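Local coordinates for protein short-chain type dehydrogenase/reductase (PDB 3SVT) that probably catalyses an NAD-dependent oxidation or reduction, as a member of the short-chain dehydrogenase/reductase family, at residues 138-152 with 182-195. Numbering follows the deposited sequence.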
loop_
_atom_site.group_PDB
_atom_site.type_symbol
_atom_site.label_atom_id
_atom_site.label_comp_id
_atom_site.label_asym_id
_atom_site.label_seq_id
_atom_site.Cartn_x
_atom_site.Cartn_y
_atom_site.Cartn_z
ATOM N N MET B 138 -13.848 -25.832 -6.460
ATOM C CA MET B 138 -14.458 -24.643 -7.062
ATOM C C MET B 138 -14.019 -24.473 -8.516
ATOM O O MET B 138 -14.831 -24.088 -9.366
ATOM C CB MET B 138 -14.194 -23.368 -6.239
ATOM C CG MET B 138 -15.199 -23.174 -5.113
ATOM S SD MET B 138 -14.861 -21.782 -3.987
ATOM C CE MET B 138 -13.190 -22.193 -3.515
ATOM N N VAL B 139 -12.760 -24.782 -8.820
ATOM C CA VAL B 139 -12.310 -24.776 -10.206
ATOM C C VAL B 139 -13.072 -25.830 -11.029
ATOM O O VAL B 139 -13.623 -25.526 -12.086
ATOM C CB VAL B 139 -10.778 -25.005 -10.321
ATOM C CG1 VAL B 139 -10.373 -25.215 -11.778
ATOM C CG2 VAL B 139 -9.993 -23.814 -9.720
ATOM N N ARG B 140 -13.114 -27.064 -10.544
ATOM C CA ARG B 140 -13.893 -28.118 -11.226
ATOM C C ARG B 140 -15.373 -27.763 -11.398
ATOM O O ARG B 140 -15.996 -28.144 -12.385
ATOM C CB ARG B 140 -13.803 -29.450 -10.475
ATOM C CG ARG B 140 -12.395 -29.937 -10.231
ATOM C CD ARG B 140 -12.241 -31.432 -10.397
ATOM N NE ARG B 140 -11.096 -31.916 -9.619
ATOM C CZ ARG B 140 -11.170 -32.522 -8.429
ATOM N NH1 ARG B 140 -10.052 -32.892 -7.817
ATOM N NH2 ARG B 140 -12.339 -32.764 -7.841
ATOM N N GLY B 141 -15.940 -27.048 -10.431
ATOM C CA GLY B 141 -17.342 -26.641 -10.498
ATOM C C GLY B 141 -17.649 -25.488 -11.432
ATOM O O GLY B 141 -18.812 -25.148 -11.609
ATOM N N GLY B 142 -16.631 -24.875 -12.030
ATOM C CA GLY B 142 -16.843 -23.784 -12.975
ATOM C C GLY B 142 -16.772 -22.389 -12.367
ATOM O O GLY B 142 -17.125 -21.401 -13.016
ATOM N N GLY B 143 -16.306 -22.295 -11.120
ATOM C CA GLY B 143 -16.150 -21.013 -10.460
ATOM C C GLY B 143 -16.676 -20.998 -9.043
ATOM O O GLY B 143 -17.337 -21.934 -8.590
ATOM N N GLY B 144 -16.364 -19.921 -8.340
ATOM C CA GLY B 144 -16.856 -19.723 -6.980
ATOM C C GLY B 144 -16.141 -18.574 -6.327
ATOM O O GLY B 144 -15.474 -17.801 -7.008
ATOM N N SER B 145 -16.269 -18.458 -5.005
ATOM C CA SER B 145 -15.771 -17.282 -4.281
ATOM C C SER B 145 -15.206 -17.648 -2.912
ATOM O O SER B 145 -15.916 -18.213 -2.086
ATOM C CB SER B 145 -16.912 -16.241 -4.110
ATOM O OG SER B 145 -16.466 -15.132 -3.321
ATOM N N PHE B 146 -13.931 -17.335 -2.682
ATOM C CA PHE B 146 -13.262 -17.675 -1.436
ATOM C C PHE B 146 -13.044 -16.356 -0.670
ATOM O O PHE B 146 -12.492 -15.420 -1.221
ATOM C CB PHE B 146 -11.916 -18.346 -1.726
ATOM C CG PHE B 146 -11.232 -18.889 -0.508
ATOM C CD1 PHE B 146 -10.592 -18.042 0.393
ATOM C CD2 PHE B 146 -11.234 -20.267 -0.251
ATOM C CE1 PHE B 146 -9.969 -18.556 1.531
ATOM C CE2 PHE B 146 -10.618 -20.781 0.878
ATOM C CZ PHE B 146 -9.987 -19.933 1.771
ATOM N N VAL B 147 -13.487 -16.286 0.568
ATOM C CA VAL B 147 -13.279 -15.119 1.393
ATOM C C VAL B 147 -12.460 -15.492 2.639
ATOM O O VAL B 147 -12.894 -16.288 3.501
ATOM C CB VAL B 147 -14.638 -14.508 1.813
ATOM C CG1 VAL B 147 -14.432 -13.225 2.700
ATOM C CG2 VAL B 147 -15.495 -14.221 0.569
ATOM N N GLY B 148 -11.285 -14.906 2.747
ATOM C CA GLY B 148 -10.445 -15.087 3.906
ATOM C C GLY B 148 -10.649 -13.989 4.922
ATOM O O GLY B 148 -10.653 -12.792 4.580
ATOM N N ILE B 149 -10.803 -14.376 6.180
ATOM C CA ILE B 149 -10.916 -13.376 7.252
ATOM C C ILE B 149 -9.559 -13.101 7.895
ATOM O O ILE B 149 -8.992 -13.953 8.574
ATOM C CB ILE B 149 -11.902 -13.774 8.341
ATOM C CG1 ILE B 149 -13.256 -14.157 7.728
ATOM C CG2 ILE B 149 -12.035 -12.618 9.364
ATOM C CD1 ILE B 149 -13.970 -13.029 7.027
ATOM N N SER B 150 -9.060 -11.892 7.677
ATOM C CA SER B 150 -7.754 -11.483 8.158
ATOM C C SER B 150 -7.921 -10.655 9.444
ATOM O O SER B 150 -8.647 -11.066 10.328
ATOM C CB SER B 150 -7.034 -10.732 7.044
ATOM O OG SER B 150 -5.756 -10.256 7.435
ATOM N N SER B 151 -7.241 -9.515 9.554
ATOM C CA SER B 151 -7.364 -8.623 10.708
ATOM C C SER B 151 -6.728 -7.277 10.418
ATOM O O SER B 151 -5.795 -7.170 9.620
ATOM C CB SER B 151 -6.651 -9.194 11.934
ATOM O OG SER B 151 -6.695 -8.277 13.027
ATOM N N ILE B 152 -7.216 -6.241 11.098
ATOM C CA ILE B 152 -6.528 -4.958 11.082
ATOM C C ILE B 152 -5.069 -5.068 11.594
ATOM O O ILE B 152 -4.228 -4.226 11.279
ATOM C CB ILE B 152 -7.284 -3.923 11.917
ATOM C CG1 ILE B 152 -6.659 -2.528 11.732
ATOM C CG2 ILE B 152 -7.305 -4.358 13.379
ATOM C CD1 ILE B 152 -7.619 -1.391 12.047
ATOM N N LEU B 182 -6.127 -18.137 -10.036
ATOM C CA LEU B 182 -7.377 -18.830 -10.186
ATOM C C LEU B 182 -8.419 -18.005 -10.907
ATOM O O LEU B 182 -9.512 -18.512 -11.168
ATOM C CB LEU B 182 -7.904 -19.246 -8.805
ATOM C CG LEU B 182 -6.987 -20.170 -7.983
ATOM C CD1 LEU B 182 -7.611 -20.392 -6.591
ATOM C CD2 LEU B 182 -6.693 -21.500 -8.719
ATOM N N GLY B 183 -8.113 -16.743 -11.215
ATOM C CA GLY B 183 -9.067 -15.915 -11.962
ATOM C C GLY B 183 -9.521 -16.546 -13.271
ATOM O O GLY B 183 -10.688 -16.435 -13.666
ATOM N N ALA B 184 -8.592 -17.206 -13.947
ATOM C CA ALA B 184 -8.857 -17.845 -15.256
ATOM C C ALA B 184 -9.893 -18.949 -15.142
ATOM O O ALA B 184 -10.479 -19.365 -16.150
ATOM C CB ALA B 184 -7.528 -18.410 -15.855
ATOM N N SER B 185 -10.101 -19.431 -13.915
ATOM C CA SER B 185 -11.082 -20.469 -13.630
ATOM C C SER B 185 -12.360 -19.913 -12.982
ATOM O O SER B 185 -13.212 -20.668 -12.565
ATOM C CB SER B 185 -10.454 -21.538 -12.756
ATOM O OG SER B 185 -9.472 -22.271 -13.490
ATOM N N TRP B 186 -12.492 -18.586 -12.945
ATOM C CA TRP B 186 -13.650 -17.903 -12.363
ATOM C C TRP B 186 -13.760 -18.119 -10.871
ATOM O O TRP B 186 -14.853 -18.023 -10.334
ATOM C CB TRP B 186 -14.987 -18.327 -13.031
ATOM C CG TRP B 186 -15.089 -18.103 -14.513
ATOM C CD1 TRP B 186 -15.003 -19.057 -15.489
ATOM C CD2 TRP B 186 -15.364 -16.864 -15.197
ATOM N NE1 TRP B 186 -15.177 -18.492 -16.730
ATOM C CE2 TRP B 186 -15.402 -17.150 -16.584
ATOM C CE3 TRP B 186 -15.566 -15.544 -14.777
ATOM C CZ2 TRP B 186 -15.638 -16.168 -17.551
ATOM C CZ3 TRP B 186 -15.802 -14.555 -15.752
ATOM C CH2 TRP B 186 -15.832 -14.882 -17.118
ATOM N N VAL B 187 -12.648 -18.415 -10.199
ATOM C CA VAL B 187 -12.626 -18.468 -8.739
ATOM C C VAL B 187 -12.044 -17.142 -8.205
ATOM O O VAL B 187 -10.864 -16.824 -8.415
ATOM C CB VAL B 187 -11.783 -19.653 -8.213
ATOM C CG1 VAL B 187 -11.695 -19.637 -6.659
ATOM C CG2 VAL B 187 -12.353 -21.006 -8.723
ATOM N N ARG B 188 -12.891 -16.377 -7.528
ATOM C CA ARG B 188 -12.500 -15.102 -6.938
ATOM C C ARG B 188 -11.984 -15.345 -5.525
ATOM O O ARG B 188 -12.488 -16.209 -4.808
ATOM C CB ARG B 188 -13.691 -14.140 -6.929
ATOM C CG ARG B 188 -14.358 -14.070 -8.316
ATOM C CD ARG B 188 -15.482 -13.091 -8.387
ATOM N NE ARG B 188 -16.712 -13.525 -7.711
ATOM C CZ ARG B 188 -17.114 -13.121 -6.511
ATOM N NH1 ARG B 188 -16.355 -12.293 -5.757
ATOM N NH2 ARG B 188 -18.295 -13.556 -6.046
ATOM N N VAL B 189 -10.955 -14.609 -5.142
ATOM C CA VAL B 189 -10.384 -14.754 -3.809
ATOM C C VAL B 189 -10.139 -13.362 -3.242
ATOM O O VAL B 189 -9.497 -12.527 -3.888
ATOM C CB VAL B 189 -9.051 -15.581 -3.799
ATOM C CG1 VAL B 189 -8.601 -15.872 -2.338
ATOM C CG2 VAL B 189 -9.196 -16.869 -4.607
ATOM N N ASN B 190 -10.667 -13.115 -2.047
ATOM C CA ASN B 190 -10.572 -11.814 -1.402
ATOM C C ASN B 190 -10.332 -11.979 0.097
ATOM O O ASN B 190 -10.634 -13.035 0.672
ATOM C CB ASN B 190 -11.864 -10.989 -1.621
ATOM C CG ASN B 190 -12.140 -10.667 -3.083
ATOM O OD1 ASN B 190 -11.486 -9.815 -3.659
ATOM N ND2 ASN B 190 -13.140 -11.321 -3.672
ATOM N N SER B 191 -9.801 -10.932 0.726
ATOM C CA SER B 191 -9.602 -10.898 2.180
ATOM C C SER B 191 -10.434 -9.773 2.814
ATOM O O SER B 191 -10.556 -8.680 2.263
ATOM C CB SER B 191 -8.131 -10.709 2.536
ATOM O OG SER B 191 -7.997 -10.493 3.933
ATOM N N ILE B 192 -11.003 -10.064 3.982
ATOM C CA ILE B 192 -11.576 -9.076 4.855
ATOM C C ILE B 192 -10.700 -8.902 6.110
ATOM O O ILE B 192 -10.397 -9.894 6.776
ATOM C CB ILE B 192 -13.007 -9.470 5.301
ATOM C CG1 ILE B 192 -13.918 -9.689 4.076
ATOM C CG2 ILE B 192 -13.590 -8.422 6.232
ATOM C CD1 ILE B 192 -15.208 -10.355 4.409
ATOM N N ARG B 193 -10.355 -7.656 6.455
ATOM C CA ARG B 193 -9.647 -7.353 7.710
ATOM C C ARG B 193 -10.563 -6.613 8.689
ATOM O O ARG B 193 -10.686 -5.393 8.584
ATOM C CB ARG B 193 -8.464 -6.428 7.424
ATOM C CG ARG B 193 -7.284 -7.062 6.657
ATOM C CD ARG B 193 -6.361 -5.896 6.294
ATOM N NE ARG B 193 -5.083 -6.239 5.722
ATOM C CZ ARG B 193 -4.372 -5.417 4.935
ATOM N NH1 ARG B 193 -4.828 -4.221 4.555
ATOM N NH2 ARG B 193 -3.217 -5.821 4.491
ATOM N N PRO B 194 -11.218 -7.331 9.610
ATOM C CA PRO B 194 -12.039 -6.677 10.609
ATOM C C PRO B 194 -11.221 -5.905 11.631
ATOM O O PRO B 194 -10.089 -6.285 11.933
ATOM C CB PRO B 194 -12.762 -7.835 11.311
ATOM C CG PRO B 194 -12.364 -9.071 10.641
ATOM C CD PRO B 194 -11.270 -8.800 9.698
ATOM N N GLY B 195 -11.793 -4.836 12.168
ATOM C CA GLY B 195 -11.172 -4.105 13.264
ATOM C C GLY B 195 -11.640 -4.714 14.586
ATOM O O GLY B 195 -11.682 -5.928 14.750
HETATM O O HOH W 1 -13.711 -23.056 -13.573
HETATM O O HOH W 2 -14.144 -13.622 -2.545
HETATM O O HOH W 3 -9.269 -8.106 14.077
#
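The carbonyl oxygen of Phe146 is gripped twice: Asn190 N donates to Phe146 O at 3.1 Å, and a water donates to it as well. That water accepts a hydrogen bond from Asn190 ND2 (2.8 Å) and donates one to Ser145 OG, so Ser145 and Asn190 suit their places by sharing it; Asn190 OD1 also accepts from Gln248 N, and ND2 donates to Val245 O. Strands 144-149 and 187-194 run parallel, bonded further through Phe146 N to Arg188 O (2.8 Å, 171° at the hydrogen). Ser145 CB lies over one face of the Arg188 guanidinium, whose NH2 shares the carbonyl of Leu237 with Ser145 OG. Further along this face, branched residues fill the core: Val147 CG1, turned toward Ile192 by chi1 -179°, presses tightly on Ile192 CD1 at 3.4 Å. On the other face Phe146 lies alongside Val189, both meeting Met175. Asp172 gathers Ser150 OG, Ser191 OG and, by a salt bridge, Arg193 NE, tying the C-terminal ends of both strands to helix 163-182. Gly143, lacking a side chain, brings its CA within 3.3 Å of Trp186 O. The pair lies within the Rossmann-type parallel sheet, between strands 94-97 and 249-252, with helix 163-182 on the Phe146 face and helix 227-238 on the Ile192 face.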